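Local structure of penicillin-binding protein 2B (2WAD) at residues A[106-120]-A[165-179]. The protein probably forms peptide cross-links between adjacent glycan strands of cell wall peptidoglycan as a penicillin-binding transpeptidase of the pneumococcal elongasome. Residues are numbered along the deposited sequence; the frame is centred on the assembly and turned at random.
Sequences ISSPNLTERQLADYY and LNYTEDEKKEIYLFS
Two nearly perpendicular helices of the dimerisation-domain region, 113-120 and 169-179, pack through an aromatic cluster in which Tyr119 meets Phe178 of helix 169-179 and Tyr167 of the loop leading into it; the short helix axes cross at 95° and come within 9.8 Å. A chi1 of 179° sends the Tyr119 ring away from its own backbone N and across helix 169-179, about at right angles to Ile175. Ile175 sits over one face of this ring, CG1 3.4 Å from the centroid and almost on the ring normal, a CH-pi contact. The ring's edges are turned to two other aromatics: it points one at the face of Phe178, planes at 89°, and another, offset, at the face of Tyr167. Ile175 CD1 also covers a face of Tyr167, so two carbons of this one side chain lie on the faces of both tyrosines. At the far end of the ring, Tyr119 OH donates to Glu174 OE2 (2.6 Å), meeting the carboxylate's anti lone pair. Leu116 CD2 rests against Tyr167 CD2 at 3.8 Å, and Leu165 CD2 covers a face of the Tyr120 ring. Ahead of helix 113-120 the chain runs along helix 169-179: Leu111 lays CD1 against Ile175 CG2 and CD2 against Tyr176, while Ile106 CG2 touches Tyr176 CD2 at 3.6 Å. A water joins the helices by donating to Gln115 O and Ser179 OG, and Ser179 OG in turn donates to Ile175 O (2.7 Å). Thr112 with Gln115, and Thr168 with Glu171, form capping boxes where the helices begin, each with one weak bond. Helix 90-100 adds Lys94 against Tyr119 and Phe178, with Ala97 against Leu177, and Arg114, also salt-bridged to Asp118, reaches Asp158 of helix 150-159.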
ATOM      1  N   ILE A 106      20.104  30.031 -15.145  1.00 52.50           N
ATOM      2  CA  ILE A 106      20.143  29.597 -13.755  1.00 56.80           C
ATOM      3  C   ILE A 106      19.559  30.738 -12.928  1.00 60.08           C
ATOM      4  O   ILE A 106      20.246  31.709 -12.616  1.00 61.14           O
ATOM      5  CB  ILE A 106      21.595  29.312 -13.291  1.00 56.36           C
ATOM      6  CG1 ILE A 106      22.205  28.142 -14.075  1.00 56.79           C
ATOM      7  CG2 ILE A 106      21.674  29.070 -11.791  1.00 53.06           C
ATOM      8  CD1 ILE A 106      21.318  26.917 -14.190  1.00 56.51           C
ATOM      9  N   SER A 107      18.280  30.635 -12.588  1.00 64.12           N
ATOM     10  CA  SER A 107      17.629  31.723 -11.867  1.00 68.78           C
ATOM     11  C   SER A 107      17.560  31.435 -10.371  1.00 70.10           C
ATOM     12  O   SER A 107      17.852  32.301  -9.547  1.00 69.69           O
ATOM     13  CB  SER A 107      16.255  32.068 -12.462  1.00 69.09           C
ATOM     14  OG  SER A 107      15.452  30.914 -12.652  1.00 72.76           O
ATOM     15  N   SER A 108      17.211  30.200 -10.029  1.00 74.06           N
ATOM     16  CA  SER A 108      17.065  29.791  -8.635  1.00 76.59           C
ATOM     17  C   SER A 108      18.302  29.036  -8.154  1.00 77.61           C
ATOM     18  O   SER A 108      18.387  27.810  -8.307  1.00 80.32           O
ATOM     19  CB  SER A 108      15.825  28.903  -8.467  1.00 77.31           C
ATOM     20  OG  SER A 108      14.649  29.545  -8.935  1.00 80.18           O
ATOM     21  N   PRO A 109      19.262  29.760  -7.562  1.00 76.34           N
ATOM     22  CA  PRO A 109      20.522  29.164  -7.134  1.00 75.47           C
ATOM     23  C   PRO A 109      20.602  28.956  -5.620  1.00 75.45           C
ATOM     24  O   PRO A 109      20.833  29.925  -4.889  1.00 74.97           O
ATOM     25  CB  PRO A 109      21.550  30.217  -7.560  1.00 74.75           C
ATOM     26  CG  PRO A 109      20.760  31.513  -7.736  1.00 76.14           C
ATOM     27  CD  PRO A 109      19.308  31.226  -7.452  1.00 75.76           C
ATOM     28  N   ASN A 110      20.440  27.711  -5.166  1.00 74.07           N
ATOM     29  CA  ASN A 110      20.492  27.367  -3.741  1.00 74.03           C
ATOM     30  C   ASN A 110      21.724  26.569  -3.310  1.00 72.57           C
ATOM     31  O   ASN A 110      21.665  25.343  -3.218  1.00 74.31           O
ATOM     32  CB  ASN A 110      19.251  26.562  -3.341  1.00 75.39           C
ATOM     33  CG  ASN A 110      17.998  27.417  -3.233  1.00 78.34           C
ATOM     34  OD1 ASN A 110      16.935  27.031  -3.724  1.00 80.46           O
ATOM     35  ND2 ASN A 110      18.116  28.579  -2.590  1.00 77.65           N
ATOM     36  N   LEU A 111      22.816  27.255  -2.995  1.00 70.17           N
ATOM     37  CA  LEU A 111      24.093  26.599  -2.722  1.00 68.56           C
ATOM     38  C   LEU A 111      24.298  26.144  -1.281  1.00 68.40           C
ATOM     39  O   LEU A 111      24.161  26.954  -0.359  1.00 68.79           O
ATOM     40  CB  LEU A 111      25.228  27.555  -3.085  1.00 67.75           C
ATOM     41  CG  LEU A 111      25.118  28.110  -4.503  1.00 65.97           C
ATOM     42  CD1 LEU A 111      26.030  29.313  -4.682  1.00 67.17           C
ATOM     43  CD2 LEU A 111      25.429  27.005  -5.504  1.00 62.47           C
ATOM     44  N   THR A 112      24.663  24.871  -1.104  1.00 67.79           N
ATOM     45  CA  THR A 112      25.073  24.324   0.198  1.00 66.74           C
ATOM     46  C   THR A 112      26.521  24.696   0.531  1.00 66.45           C
ATOM     47  O   THR A 112      27.345  24.875  -0.363  1.00 65.29           O
ATOM     48  CB  THR A 112      24.923  22.784   0.276  1.00 66.45           C
ATOM     49  OG1 THR A 112      26.122  22.138  -0.174  1.00 67.12           O
ATOM     50  CG2 THR A 112      23.749  22.304  -0.551  1.00 67.77           C
ATOM     51  N   GLU A 113      26.844  24.809   1.816  1.00 65.76           N
ATOM     52  CA  GLU A 113      28.143  25.357   2.187  1.00 65.21           C
ATOM     53  C   GLU A 113      29.308  24.467   1.767  1.00 62.91           C
ATOM     54  O   GLU A 113      30.413  24.961   1.547  1.00 60.57           O
ATOM     55  CB  GLU A 113      28.215  25.709   3.675  1.00 67.23           C
ATOM     56  CG  GLU A 113      27.183  26.739   4.124  1.00 73.59           C
ATOM     57  CD  GLU A 113      25.913  26.081   4.657  1.00 85.05           C
ATOM     58  OE1 GLU A 113      25.733  24.856   4.449  1.00 88.50           O
ATOM     59  OE2 GLU A 113      25.099  26.791   5.290  1.00 85.94           O
ATOM     60  N   ARG A 114      29.058  23.163   1.656  1.00 61.53           N
ATOM     61  CA  ARG A 114      30.057  22.242   1.121  1.00 60.28           C
ATOM     62  C   ARG A 114      30.297  22.535  -0.367  1.00 59.90           C
ATOM     63  O   ARG A 114      31.440  22.538  -0.834  1.00 59.90           O
ATOM     64  CB  ARG A 114      29.653  20.788   1.375  1.00 60.47           C
ATOM     65  CG  ARG A 114      30.423  19.728   0.590  1.00 63.50           C
ATOM     66  CD  ARG A 114      31.897  19.606   0.988  1.00 67.04           C
ATOM     67  NE  ARG A 114      32.598  18.654   0.121  1.00 67.97           N
ATOM     68  CZ  ARG A 114      33.321  17.613   0.529  1.00 67.53           C
ATOM     69  NH1 ARG A 114      33.494  17.368   1.823  1.00 67.26           N
ATOM     70  NH2 ARG A 114      33.893  16.817  -0.369  1.00 66.12           N
ATOM     71  N   GLN A 115      29.229  22.817  -1.107  1.00 57.62           N
ATOM     72  CA  GLN A 115      29.373  23.297  -2.483  1.00 55.65           C
ATOM     73  C   GLN A 115      30.169  24.598  -2.559  1.00 53.52           C
ATOM     74  O   GLN A 115      31.011  24.768  -3.446  1.00 54.24           O
ATOM     75  CB  GLN A 115      28.009  23.436  -3.164  1.00 54.86           C
ATOM     76  CG  GLN A 115      27.324  22.093  -3.358  1.00 50.26           C
ATOM     77  CD  GLN A 115      25.871  22.214  -3.779  1.00 48.60           C
ATOM     78  OE1 GLN A 115      25.278  23.291  -3.731  1.00 48.80           O
ATOM     79  NE2 GLN A 115      25.289  21.095  -4.189  1.00 40.60           N
ATOM     80  N   LEU A 116      29.932  25.504  -1.614  1.00 51.87           N
ATOM     81  CA  LEU A 116      30.678  26.761  -1.579  1.00 50.95           C
ATOM     82  C   LEU A 116      32.159  26.574  -1.220  1.00 49.83           C
ATOM     83  O   LEU A 116      33.017  27.327  -1.668  1.00 47.69           O
ATOM     84  CB  LEU A 116      30.003  27.764  -0.644  1.00 50.84           C
ATOM     85  CG  LEU A 116      28.723  28.438  -1.150  1.00 53.32           C
ATOM     86  CD1 LEU A 116      27.844  28.883   0.018  1.00 52.79           C
ATOM     87  CD2 LEU A 116      29.096  29.624  -2.034  1.00 45.81           C
ATOM     88  N   ALA A 117      32.462  25.561  -0.416  1.00 51.19           N
ATOM     89  CA  ALA A 117      33.839  25.300  -0.005  1.00 51.35           C
ATOM     90  C   ALA A 117      34.600  24.577  -1.115  1.00 50.17           C
ATOM     91  O   ALA A 117      35.789  24.821  -1.331  1.00 49.90           O
ATOM     92  CB  ALA A 117      33.863  24.491   1.276  1.00 51.60           C
ATOM     93  N   ASP A 118      33.887  23.697  -1.810  1.00 49.63           N
ATOM     94  CA  ASP A 118      34.391  23.014  -2.992  1.00 48.35           C
ATOM     95  C   ASP A 118      34.824  23.985  -4.082  1.00 47.57           C
ATOM     96  O   ASP A 118      35.975  23.952  -4.524  1.00 46.17           O
ATOM     97  CB  ASP A 118      33.340  22.048  -3.530  1.00 48.72           C
ATOM     98  CG  ASP A 118      33.347  20.722  -2.799  1.00 48.13           C
ATOM     99  OD1 ASP A 118      34.265  20.479  -1.990  1.00 51.01           O
ATOM    100  OD2 ASP A 118      32.439  19.911  -3.054  1.00 50.59           O
ATOM    101  N   TYR A 119      33.907  24.857  -4.499  1.00 48.11           N
ATOM    102  CA  TYR A 119      34.215  25.884  -5.496  1.00 45.74           C
ATOM    103  C   TYR A 119      35.395  26.741  -5.064  1.00 45.29           C
ATOM    104  O   TYR A 119      36.278  27.068  -5.857  1.00 45.74           O
ATOM    105  CB  TYR A 119      32.993  26.777  -5.728  1.00 45.45           C
ATOM    106  CG  TYR A 119      33.244  27.886  -6.721  1.00 44.64           C
ATOM    107  CD1 TYR A 119      33.113  27.663  -8.084  1.00 48.72           C
ATOM    108  CD2 TYR A 119      33.611  29.156  -6.300  1.00 43.89           C
ATOM    109  CE1 TYR A 119      33.342  28.673  -9.001  1.00 45.25           C
ATOM    110  CE2 TYR A 119      33.825  30.174  -7.207  1.00 44.76           C
ATOM    111  CZ  TYR A 119      33.695  29.922  -8.555  1.00 45.18           C
ATOM    112  OH  TYR A 119      33.915  30.917  -9.478  1.00 52.20           O
ATOM    113  N   TYR A 120      35.411  27.108  -3.789  1.00 45.11           N
ATOM    114  CA  TYR A 120      36.447  27.996  -3.265  1.00 44.79           C
ATOM    115  C   TYR A 120      37.829  27.342  -3.316  1.00 46.37           C
ATOM    116  O   TYR A 120      38.829  27.991  -3.638  1.00 44.40           O
ATOM    117  CB  TYR A 120      36.087  28.423  -1.837  1.00 43.20           C
ATOM    118  CG  TYR A 120      37.157  29.239  -1.153  1.00 44.64           C
ATOM    119  CD1 TYR A 120      37.431  30.538  -1.559  1.00 43.69           C
ATOM    120  CD2 TYR A 120      37.899  28.708  -0.102  1.00 45.56           C
ATOM    121  CE1 TYR A 120      38.418  31.286  -0.948  1.00 44.83           C
ATOM    122  CE2 TYR A 120      38.897  29.452   0.518  1.00 43.86           C
ATOM    123  CZ  TYR A 120      39.143  30.734   0.093  1.00 48.08           C
ATOM    124  OH  TYR A 120      40.127  31.467   0.708  1.00 52.91           O
ATOM    125  N   LEU A 165      31.551  33.747   2.472  1.00 71.51           N
ATOM    126  CA  LEU A 165      32.362  34.401   1.445  1.00 69.69           C
ATOM    127  C   LEU A 165      31.445  35.340   0.662  1.00 68.71           C
ATOM    128  O   LEU A 165      30.227  35.298   0.826  1.00 68.91           O
ATOM    129  CB  LEU A 165      32.953  33.342   0.500  1.00 69.25           C
ATOM    130  CG  LEU A 165      33.506  32.022   1.066  1.00 66.56           C
ATOM    131  CD1 LEU A 165      33.022  30.792   0.314  1.00 61.81           C
ATOM    132  CD2 LEU A 165      35.020  32.012   1.135  1.00 61.80           C
ATOM    133  N   ASN A 166      32.008  36.176  -0.202  1.00 68.29           N
ATOM    134  CA  ASN A 166      31.185  37.133  -0.938  1.00 68.13           C
ATOM    135  C   ASN A 166      31.114  36.930  -2.457  1.00 66.97           C
ATOM    136  O   ASN A 166      32.073  37.206  -3.175  1.00 67.11           O
ATOM    137  CB  ASN A 166      31.609  38.559  -0.598  1.00 68.67           C
ATOM    138  CG  ASN A 166      30.787  39.588  -1.330  1.00 70.54           C
ATOM    139  OD1 ASN A 166      29.561  39.493  -1.387  1.00 72.26           O
ATOM    140  ND2 ASN A 166      31.462  40.571  -1.913  1.00 73.97           N
ATOM    141  N   TYR A 167      29.969  36.456  -2.941  1.00 66.06           N
ATOM    142  CA  TYR A 167      29.815  36.066  -4.344  1.00 64.58           C
ATOM    143  C   TYR A 167      28.692  36.841  -5.039  1.00 63.97           C
ATOM    144  O   TYR A 167      27.533  36.745  -4.635  1.00 62.02           O
ATOM    145  CB  TYR A 167      29.573  34.547  -4.460  1.00 63.17           C
ATOM    146  CG  TYR A 167      30.822  33.715  -4.241  1.00 59.02           C
ATOM    147  CD1 TYR A 167      31.976  33.957  -4.975  1.00 49.47           C
ATOM    148  CD2 TYR A 167      30.850  32.695  -3.298  1.00 58.29           C
ATOM    149  CE1 TYR A 167      33.122  33.211  -4.776  1.00 49.82           C
ATOM    150  CE2 TYR A 167      32.002  31.942  -3.086  1.00 56.41           C
ATOM    151  CZ  TYR A 167      33.132  32.210  -3.827  1.00 53.43           C
ATOM    152  OH  TYR A 167      34.275  31.470  -3.641  1.00 53.62           O
ATOM    153  N   THR A 168      29.029  37.602  -6.078  1.00 64.31           N
ATOM    154  CA  THR A 168      28.002  38.306  -6.841  1.00 64.98           C
ATOM    155  C   THR A 168      27.010  37.258  -7.299  1.00 65.18           C
ATOM    156  O   THR A 168      27.303  36.063  -7.224  1.00 66.22           O
ATOM    157  CB  THR A 168      28.537  39.019  -8.097  1.00 65.83           C
ATOM    158  OG1 THR A 168      28.992  38.052  -9.051  1.00 67.24           O
ATOM    159  CG2 THR A 168      29.650  39.998  -7.752  1.00 66.20           C
ATOM    160  N   GLU A 169      25.852  37.713  -7.767  1.00 64.33           N
ATOM    161  CA  GLU A 169      24.747  36.822  -8.098  1.00 64.04           C
ATOM    162  C   GLU A 169      25.025  35.998  -9.355  1.00 62.55           C
ATOM    163  O   GLU A 169      24.574  34.854  -9.473  1.00 62.01           O
ATOM    164  CB  GLU A 169      23.440  37.612  -8.245  1.00 65.98           C
ATOM    165  CG  GLU A 169      22.950  38.305  -6.970  1.00 67.85           C
ATOM    166  CD  GLU A 169      22.702  37.336  -5.822  1.00 72.03           C
ATOM    167  OE1 GLU A 169      21.904  36.388  -5.994  1.00 68.35           O
ATOM    168  OE2 GLU A 169      23.310  37.527  -4.743  1.00 73.66           O
ATOM    169  N   ASP A 170      25.772  36.586 -10.286  1.00 60.98           N
ATOM    170  CA  ASP A 170      26.242  35.879 -11.480  1.00 59.33           C
ATOM    171  C   ASP A 170      27.259  34.788 -11.126  1.00 57.13           C
ATOM    172  O   ASP A 170      27.193  33.670 -11.633  1.00 54.36           O
ATOM    173  CB  ASP A 170      26.872  36.859 -12.477  1.00 58.65           C
ATOM    174  CG  ASP A 170      25.841  37.655 -13.258  1.00 60.24           C
ATOM    175  OD1 ASP A 170      24.620  37.508 -12.999  1.00 57.49           O
ATOM    176  OD2 ASP A 170      26.272  38.435 -14.140  1.00 58.03           O
ATOM    177  N   GLU A 171      28.208  35.139 -10.264  1.00 56.46           N
ATOM    178  CA  GLU A 171      29.133  34.175  -9.679  1.00 56.56           C
ATOM    179  C   GLU A 171      28.377  32.973  -9.120  1.00 54.94           C
ATOM    180  O   GLU A 171      28.734  31.829  -9.399  1.00 54.10           O
ATOM    181  CB  GLU A 171      29.925  34.840  -8.557  1.00 57.17           C
ATOM    182  CG  GLU A 171      31.395  34.499  -8.556  1.00 63.59           C
ATOM    183  CD  GLU A 171      32.247  35.609  -7.972  1.00 68.56           C
ATOM    184  OE1 GLU A 171      31.832  36.791  -8.001  1.00 65.91           O
ATOM    185  OE2 GLU A 171      33.352  35.288  -7.487  1.00 71.05           O
ATOM    186  N   LYS A 172      27.322  33.228  -8.351  1.00 53.00           N
ATOM    187  CA  LYS A 172      26.553  32.145  -7.757  1.00 52.47           C
ATOM    188  C   LYS A 172      26.050  31.137  -8.787  1.00 50.04           C
ATOM    189  O   LYS A 172      25.819  29.966  -8.472  1.00 47.90           O
ATOM    190  CB  LYS A 172      25.396  32.676  -6.912  1.00 53.25           C
ATOM    191  CG  LYS A 172      25.831  33.224  -5.560  1.00 59.80           C
ATOM    192  CD  LYS A 172      24.644  33.386  -4.628  1.00 67.50           C
ATOM    193  CE  LYS A 172      25.072  33.993  -3.302  1.00 70.87           C
ATOM    194  NZ  LYS A 172      23.901  34.581  -2.596  1.00 72.84           N
ATOM    195  N   LYS A 173      25.892  31.602 -10.021  1.00 48.90           N
ATOM    196  CA  LYS A 173      25.322  30.784 -11.082  1.00 47.62           C
ATOM    197  C   LYS A 173      26.373  29.854 -11.658  1.00 46.50           C
ATOM    198  O   LYS A 173      26.076  28.702 -11.977  1.00 43.50           O
ATOM    199  CB  LYS A 173      24.762  31.659 -12.199  1.00 49.18           C
ATOM    200  CG  LYS A 173      23.591  32.543 -11.785  1.00 50.47           C
ATOM    201  CD  LYS A 173      23.130  33.371 -12.978  1.00 55.71           C
ATOM    202  CE  LYS A 173      21.760  33.973 -12.734  1.00 60.45           C
ATOM    203  NZ  LYS A 173      21.315  34.690 -13.955  1.00 65.02           N
ATOM    204  N   GLU A 174      27.605  30.339 -11.778  1.00 44.15           N
ATOM    205  CA  GLU A 174      28.656  29.441 -12.208  1.00 46.87           C
ATOM    206  C   GLU A 174      28.975  28.453 -11.090  1.00 46.65           C
ATOM    207  O   GLU A 174      29.195  27.264 -11.346  1.00 46.30           O
ATOM    208  CB  GLU A 174      29.872  30.176 -12.776  1.00 46.68           C
ATOM    209  CG  GLU A 174      30.811  30.788 -11.769  1.00 51.51           C
ATOM    210  CD  GLU A 174      31.961  31.517 -12.440  1.00 56.63           C
ATOM    211  OE1 GLU A 174      31.832  31.934 -13.616  1.00 56.06           O
ATOM    212  OE2 GLU A 174      33.004  31.675 -11.778  1.00 60.36           O
ATOM    213  N   ILE A 175      28.922  28.922  -9.846  1.00 46.27           N
ATOM    214  CA  ILE A 175      29.131  28.014  -8.721  1.00 46.67           C
ATOM    215  C   ILE A 175      28.109  26.894  -8.730  1.00 45.97           C
ATOM    216  O   ILE A 175      28.431  25.728  -8.490  1.00 48.63           O
ATOM    217  CB  ILE A 175      29.111  28.722  -7.361  1.00 47.10           C
ATOM    218  CG1 ILE A 175      30.200  29.793  -7.317  1.00 46.28           C
ATOM    219  CG2 ILE A 175      29.337  27.700  -6.252  1.00 45.24           C
ATOM    220  CD1 ILE A 175      30.307  30.473  -5.967  1.00 51.32           C
ATOM    221  N   TYR A 176      26.869  27.249  -9.035  1.00 45.48           N
ATOM    222  CA  TYR A 176      25.821  26.245  -9.192  1.00 43.04           C
ATOM    223  C   TYR A 176      26.123  25.201 -10.267  1.00 41.91           C
ATOM    224  O   TYR A 176      25.977  24.005 -10.041  1.00 44.53           O
ATOM    225  CB  TYR A 176      24.476  26.924  -9.465  1.00 42.69           C
ATOM    226  CG  TYR A 176      23.341  25.940  -9.643  1.00 44.41           C
ATOM    227  CD1 TYR A 176      22.849  25.213  -8.565  1.00 45.81           C
ATOM    228  CD2 TYR A 176      22.776  25.732 -10.892  1.00 41.85           C
ATOM    229  CE1 TYR A 176      21.801  24.313  -8.729  1.00 46.91           C
ATOM    230  CE2 TYR A 176      21.749  24.838 -11.076  1.00 46.14           C
ATOM    231  CZ  TYR A 176      21.260  24.136  -9.993  1.00 49.64           C
ATOM    232  OH  TYR A 176      20.234  23.252 -10.201  1.00 52.10           O
ATOM    233  N   LEU A 177      26.520  25.664 -11.446  1.00 42.46           N
ATOM    234  CA  LEU A 177      26.881  24.802 -12.568  1.00 42.54           C
ATOM    235  C   LEU A 177      28.058  23.871 -12.270  1.00 43.64           C
ATOM    236  O   LEU A 177      27.942  22.658 -12.473  1.00 44.57           O
ATOM    237  CB  LEU A 177      27.140  25.631 -13.833  1.00 39.51           C
ATOM    238  CG  LEU A 177      25.846  26.121 -14.506  1.00 42.35           C
ATOM    239  CD1 LEU A 177      26.116  27.134 -15.608  1.00 45.03           C
ATOM    240  CD2 LEU A 177      24.905  25.012 -15.004  1.00 32.46           C
ATOM    241  N   PHE A 178      29.170  24.434 -11.799  1.00 42.10           N
ATOM    242  CA  PHE A 178      30.282  23.655 -11.243  1.00 42.49           C
ATOM    243  C   PHE A 178      29.831  22.496 -10.335  1.00 45.28           C
ATOM    244  O   PHE A 178      30.196  21.338 -10.573  1.00 42.40           O
ATOM    245  CB  PHE A 178      31.199  24.600 -10.480  1.00 42.33           C
ATOM    246  CG  PHE A 178      32.373  23.928  -9.837  1.00 42.49           C
ATOM    247  CD1 PHE A 178      33.605  23.939 -10.461  1.00 35.33           C
ATOM    248  CD2 PHE A 178      32.257  23.317  -8.599  1.00 41.38           C
ATOM    249  CE1 PHE A 178      34.701  23.335  -9.879  1.00 38.81           C
ATOM    250  CE2 PHE A 178      33.356  22.717  -8.003  1.00 38.39           C
ATOM    251  CZ  PHE A 178      34.582  22.722  -8.652  1.00 36.44           C
ATOM    252  N   SER A 179      29.013  22.795  -9.322  1.00 45.04           N
ATOM    253  CA  SER A 179      28.556  21.768  -8.381  1.00 46.58           C
ATOM    254  C   SER A 179      27.943  20.585  -9.138  1.00 46.71           C
ATOM    255  O   SER A 179      28.233  19.418  -8.862  1.00 47.38           O
ATOM    256  CB  SER A 179      27.575  22.342  -7.345  1.00 46.51           C
ATOM    257  OG  SER A 179      27.969  23.641  -6.922  1.00 50.94           O
TER
HETATM  258  O   HOH W   1      30.712  23.067  -5.768  1.00 39.66           O